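Local atomic coordinates of odorant binding protein 4 (Chrysopa pallens, PDB entry 6JPM), a protein that probably binds small odorant molecules, as a secreted, largely helical member of the PBP/GOBP family of insect odorant-binding proteins. Residues A[37-48]-A[98-109]. Sequence-based numbering, arbitrary orientation.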
loop_
_atom_site.group_PDB
_atom_site.type_symbol
_atom_site.label_atom_id
_atom_site.label_comp_id
_atom_site.label_asym_id
_atom_site.label_seq_id
_atom_site.Cartn_x
_atom_site.Cartn_y
_atom_site.Cartn_z
ATOM N N PHE A 37 -10.247 -3.921 8.713
ATOM C CA PHE A 37 -9.148 -4.758 8.238
ATOM C C PHE A 37 -9.532 -6.225 8.361
ATOM O O PHE A 37 -9.628 -6.763 9.466
ATOM C CB PHE A 37 -7.879 -4.446 9.023
ATOM C CG PHE A 37 -7.446 -3.013 8.917
ATOM C CD1 PHE A 37 -7.367 -2.389 7.681
ATOM C CD2 PHE A 37 -7.146 -2.277 10.056
ATOM C CE1 PHE A 37 -6.967 -1.075 7.572
ATOM C CE2 PHE A 37 -6.760 -0.960 9.957
ATOM C CZ PHE A 37 -6.670 -0.358 8.708
ATOM N N ASP A 38 -9.755 -6.855 7.216
ATOM C CA ASP A 38 -10.108 -8.261 7.111
ATOM C C ASP A 38 -8.811 -9.034 6.919
ATOM O O ASP A 38 -8.171 -8.916 5.870
ATOM C CB ASP A 38 -11.054 -8.443 5.927
ATOM C CG ASP A 38 -11.483 -9.870 5.709
ATOM O OD1 ASP A 38 -11.158 -10.750 6.530
ATOM O OD2 ASP A 38 -12.166 -10.097 4.687
ATOM N N ASP A 39 -8.400 -9.814 7.926
ATOM C CA ASP A 39 -7.140 -10.531 7.758
ATOM C C ASP A 39 -7.291 -11.786 6.902
ATOM O O ASP A 39 -6.432 -12.673 6.943
ATOM C CB ASP A 39 -6.516 -10.848 9.119
ATOM C CG ASP A 39 -7.302 -11.884 9.934
ATOM O OD1 ASP A 39 -8.300 -12.466 9.453
ATOM O OD2 ASP A 39 -6.886 -12.119 11.091
ATOM N N ASP A 40 -8.370 -11.877 6.129
ATOM C CA ASP A 40 -8.507 -12.962 5.168
ATOM C C ASP A 40 -7.312 -12.957 4.223
ATOM O O ASP A 40 -6.804 -11.895 3.854
ATOM C CB ASP A 40 -9.811 -12.812 4.381
ATOM C CG ASP A 40 -9.967 -13.860 3.295
ATOM O OD1 ASP A 40 -10.283 -15.032 3.603
ATOM O OD2 ASP A 40 -9.770 -13.513 2.125
ATOM N N LYS A 41 -6.818 -14.133 3.892
ATOM C CA LYS A 41 -5.628 -14.313 3.025
ATOM C C LYS A 41 -5.756 -13.556 1.697
ATOM O O LYS A 41 -4.774 -13.088 1.257
ATOM C CB LYS A 41 -5.320 -15.801 2.904
ATOM C CG LYS A 41 -4.596 -16.291 1.676
ATOM C CD LYS A 41 -4.073 -17.692 1.887
ATOM C CE LYS A 41 -3.661 -18.395 0.621
ATOM N NZ LYS A 41 -3.541 -19.862 0.811
ATOM N N LYS A 42 -6.956 -13.473 1.123
ATOM C CA LYS A 42 -7.157 -12.759 -0.162
ATOM C C LYS A 42 -6.852 -11.264 -0.002
ATOM O O LYS A 42 -6.208 -10.745 -0.818
ATOM C CB LYS A 42 -8.535 -12.999 -0.775
ATOM C CG LYS A 42 -8.922 -14.445 -1.004
ATOM C CD LYS A 42 -10.254 -14.596 -1.660
ATOM C CE LYS A 42 -11.366 -14.957 -0.714
ATOM N NZ LYS A 42 -11.727 -13.889 0.233
ATOM N N MET A 43 -7.312 -10.647 1.063
ATOM C CA MET A 43 -7.035 -9.227 1.320
ATOM C C MET A 43 -5.527 -9.057 1.538
ATOM O O MET A 43 -4.999 -8.160 1.002
ATOM C CB MET A 43 -7.785 -8.778 2.565
ATOM C CG MET A 43 -7.680 -7.327 2.873
ATOM S SD MET A 43 -8.464 -6.308 1.684
ATOM C CE MET A 43 -7.063 -5.604 0.853
ATOM N N MET A 44 -4.921 -9.954 2.304
ATOM C CA MET A 44 -3.468 -9.933 2.613
ATOM C C MET A 44 -2.650 -10.079 1.328
ATOM O O MET A 44 -1.806 -9.286 1.103
ATOM C CB MET A 44 -3.069 -10.994 3.639
ATOM C CG MET A 44 -3.511 -10.654 5.027
ATOM S SD MET A 44 -2.903 -11.589 6.404
ATOM C CE MET A 44 -2.769 -13.228 5.733
ATOM N N CYS A 45 -3.002 -11.039 0.503
ATOM C CA CYS A 45 -2.273 -11.283 -0.750
ATOM C C CYS A 45 -2.493 -10.145 -1.738
ATOM O O CYS A 45 -1.601 -9.855 -2.419
ATOM C CB CYS A 45 -2.457 -12.708 -1.245
ATOM S SG CYS A 45 -1.681 -13.863 -0.093
ATOM N N TYR A 46 -3.655 -9.505 -1.704
ATOM C CA TYR A 46 -3.907 -8.328 -2.564
ATOM C C TYR A 46 -2.929 -7.216 -2.180
ATOM O O TYR A 46 -2.362 -6.680 -3.030
ATOM C CB TYR A 46 -5.357 -7.851 -2.514
ATOM C CG TYR A 46 -5.600 -6.542 -3.205
ATOM C CD1 TYR A 46 -5.768 -6.486 -4.567
ATOM C CD2 TYR A 46 -5.644 -5.358 -2.502
ATOM C CE1 TYR A 46 -6.010 -5.292 -5.201
ATOM C CE2 TYR A 46 -5.898 -4.155 -3.118
ATOM C CZ TYR A 46 -6.061 -4.123 -4.483
ATOM O OH TYR A 46 -6.275 -2.975 -5.132
ATOM N N MET A 47 -2.825 -6.902 -0.896
ATOM C CA MET A 47 -1.886 -5.863 -0.413
ATOM C C MET A 47 -0.437 -6.237 -0.789
ATOM O O MET A 47 0.300 -5.377 -1.181
ATOM C CB MET A 47 -2.044 -5.578 1.083
ATOM C CG MET A 47 -3.305 -4.796 1.464
ATOM S SD MET A 47 -3.994 -3.674 0.250
ATOM C CE MET A 47 -2.783 -2.378 0.285
ATOM N N ASN A 48 -0.073 -7.501 -0.674
ATOM C CA ASN A 48 1.269 -7.969 -1.076
ATOM C C ASN A 48 1.484 -7.710 -2.574
ATOM O O ASN A 48 2.481 -7.209 -2.932
ATOM C CB ASN A 48 1.505 -9.424 -0.728
ATOM C CG ASN A 48 2.933 -9.809 -1.013
ATOM O OD1 ASN A 48 3.847 -9.268 -0.454
ATOM N ND2 ASN A 48 3.122 -10.686 -1.950
ATOM N N CYS A 98 2.274 -13.160 2.854
ATOM C CA CYS A 98 1.582 -11.898 2.488
ATOM C C CYS A 98 1.395 -11.001 3.717
ATOM O O CYS A 98 1.077 -9.860 3.544
ATOM C CB CYS A 98 0.239 -12.147 1.802
ATOM S SG CYS A 98 0.320 -13.053 0.243
ATOM N N GLU A 99 1.603 -11.542 4.909
ATOM C CA GLU A 99 1.392 -10.785 6.166
ATOM C C GLU A 99 2.202 -9.484 6.248
ATOM O O GLU A 99 1.653 -8.541 6.641
ATOM C CB GLU A 99 1.587 -11.640 7.409
ATOM C CG GLU A 99 0.602 -12.762 7.553
ATOM C CD GLU A 99 0.995 -13.819 8.568
ATOM O OE1 GLU A 99 2.053 -13.778 9.078
ATOM O OE2 GLU A 99 0.222 -14.682 8.798
ATOM N N PRO A 100 3.501 -9.439 5.928
ATOM C CA PRO A 100 4.251 -8.213 6.043
ATOM C C PRO A 100 3.652 -7.046 5.243
ATOM O O PRO A 100 3.553 -6.041 5.769
ATOM C CB PRO A 100 5.652 -8.596 5.589
ATOM C CG PRO A 100 5.706 -10.063 5.785
ATOM C CD PRO A 100 4.306 -10.552 5.523
ATOM N N ALA A 101 3.294 -7.263 3.987
ATOM C CA ALA A 101 2.728 -6.149 3.226
ATOM C C ALA A 101 1.377 -5.715 3.785
ATOM O O ALA A 101 1.079 -4.516 3.853
ATOM C CB ALA A 101 2.598 -6.515 1.754
ATOM N N TYR A 102 0.550 -6.679 4.182
ATOM C CA TYR A 102 -0.736 -6.360 4.793
ATOM C C TYR A 102 -0.544 -5.584 6.092
ATOM O O TYR A 102 -1.181 -4.550 6.312
ATOM C CB TYR A 102 -1.495 -7.654 5.061
ATOM C CG TYR A 102 -2.744 -7.513 5.879
ATOM C CD1 TYR A 102 -3.957 -7.141 5.282
ATOM C CD2 TYR A 102 -2.743 -7.814 7.234
ATOM C CE1 TYR A 102 -5.129 -7.051 6.036
ATOM C CE2 TYR A 102 -3.901 -7.717 7.993
ATOM C CZ TYR A 102 -5.089 -7.331 7.388
ATOM O OH TYR A 102 -6.235 -7.244 8.148
ATOM N N ASN A 103 0.348 -6.069 6.968
ATOM C CA ASN A 103 0.577 -5.378 8.235
ATOM C C ASN A 103 1.165 -3.993 8.015
ATOM O O ASN A 103 0.786 -3.038 8.697
ATOM C CB ASN A 103 1.499 -6.210 9.133
ATOM C CG ASN A 103 0.789 -7.401 9.734
ATOM O OD1 ASN A 103 -0.414 -7.339 10.008
ATOM N ND2 ASN A 103 1.523 -8.506 9.920
ATOM N N PHE A 104 2.123 -3.877 7.095
ATOM C CA PHE A 104 2.649 -2.572 6.705
ATOM C C PHE A 104 1.530 -1.649 6.224
ATOM O O PHE A 104 1.468 -0.483 6.623
ATOM C CB PHE A 104 3.708 -2.760 5.610
ATOM C CG PHE A 104 4.315 -1.469 5.100
ATOM C CD1 PHE A 104 5.070 -0.649 5.942
ATOM C CD2 PHE A 104 4.159 -1.093 3.772
ATOM C CE1 PHE A 104 5.651 0.539 5.470
ATOM C CE2 PHE A 104 4.721 0.087 3.293
ATOM C CZ PHE A 104 5.468 0.906 4.151
ATOM N N ALA A 105 0.623 -2.161 5.378
ATOM C CA ALA A 105 -0.461 -1.337 4.846
ATOM C C ALA A 105 -1.396 -0.857 5.950
ATOM O O ALA A 105 -1.817 0.305 5.957
ATOM C CB ALA A 105 -1.249 -2.118 3.794
ATOM N N LYS A 106 -1.780 -1.753 6.862
ATOM C CA LYS A 106 -2.644 -1.342 7.970
ATOM C C LYS A 106 -1.992 -0.223 8.760
ATOM O O LYS A 106 -2.662 0.722 9.182
ATOM C CB LYS A 106 -2.931 -2.512 8.925
ATOM C CG LYS A 106 -3.674 -3.677 8.336
ATOM C CD LYS A 106 -4.238 -4.545 9.452
ATOM C CE LYS A 106 -3.155 -4.996 10.409
ATOM N NZ LYS A 106 -3.667 -5.945 11.431
ATOM N N CYS A 107 -0.677 -0.333 8.990
ATOM C CA CYS A 107 0.032 0.704 9.731
ATOM C C CYS A 107 -0.027 2.027 8.982
ATOM O O CYS A 107 -0.290 3.082 9.577
ATOM C CB CYS A 107 1.485 0.278 9.970
ATOM S SG CYS A 107 2.447 1.483 10.950
ATOM N N LEU A 108 0.226 1.988 7.671
ATOM C CA LEU A 108 0.228 3.215 6.886
ATOM C C LEU A 108 -1.116 3.916 6.980
ATOM O O LEU A 108 -1.178 5.140 7.154
ATOM C CB LEU A 108 0.549 2.921 5.426
ATOM C CG LEU A 108 1.998 2.597 5.094
ATOM C CD1 LEU A 108 2.097 2.393 3.600
ATOM C CD2 LEU A 108 2.930 3.711 5.566
ATOM N N TYR A 109 -2.205 3.148 6.859
ATOM C CA TYR A 109 -3.543 3.722 6.952
ATOM C C TYR A 109 -3.759 4.371 8.314
ATOM O O TYR A 109 -4.162 5.535 8.403
ATOM C CB TYR A 109 -4.606 2.651 6.688
ATOM C CG TYR A 109 -6.005 3.224 6.765
ATOM C CD1 TYR A 109 -6.643 3.370 7.995
ATOM C CD2 TYR A 109 -6.672 3.660 5.621
ATOM C CE1 TYR A 109 -7.899 3.927 8.095
ATOM C CE2 TYR A 109 -7.949 4.223 5.713
ATOM C CZ TYR A 109 -8.556 4.346 6.959
ATOM O OH TYR A 109 -9.813 4.886 7.105
HETATM O O HOH W 1 4.294 -9.512 2.335
#
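Cys-45 and Cys-98 are joined by a disulfide between helix 41-53 and the start of helix 99-111. It is one of three disulfides in this chain, a pattern that fits the classical six-cysteine insect odorant-binding fold. The two helices cross almost at right angles: the axes of 41-48 and 99-109 are at 84° and approach to 7.4 Å.

The packing is tight just beside the disulfide. Ala-101 CB sits 3.4 Å from Asn-48 CA, and the small alanine lets the backbones come close. Tyr-102 then fills the angle between the helices. Its CG is anti to the backbone N (chi1 171°), which sends the ring out from its own helix, past Met-44 and toward the 37-39 loop, which meets its hydroxyl end. Met-44 CG lies over one face, 3.6 Å from the Tyr-102 ring centroid. Met-44 SD lies over the same face, 4.3 Å from the Tyr-102 ring centroid, a Met-aromatic contact. Lys-106 CG covers part of the opposite face, so the ring lies between the Met-44 side chain and the aliphatic part of Lys-106. The phenol oxygen ends against Phe-37 CB and the backbone of Asp-38 and Asp-39. On the inner side, Met-47 CE packs on Ala-105 CB, and Phe-32 of helix 26-32 touches both Met-43 and Ala-105.

The outer side is looser. Glu-99 lies alongside the end of Met-44, with CG against SD and CE, and the Glu-99 carboxylate turns to Asp-96 N. Asp-39 is exposed, and its carboxylate is turned from helix 99-111.

Phe-37 closes the far end. Lys-106 CG rests over one face of the Phe-37 ring, and the edge of that ring is directed at the face of Tyr-109 in an offset edge-to-face pair with planes at 83°. Near the disulfide, one water bridges the helices: it donates to Asn-48 OD1 at 2.8 Å and accepts from Ala-101 N.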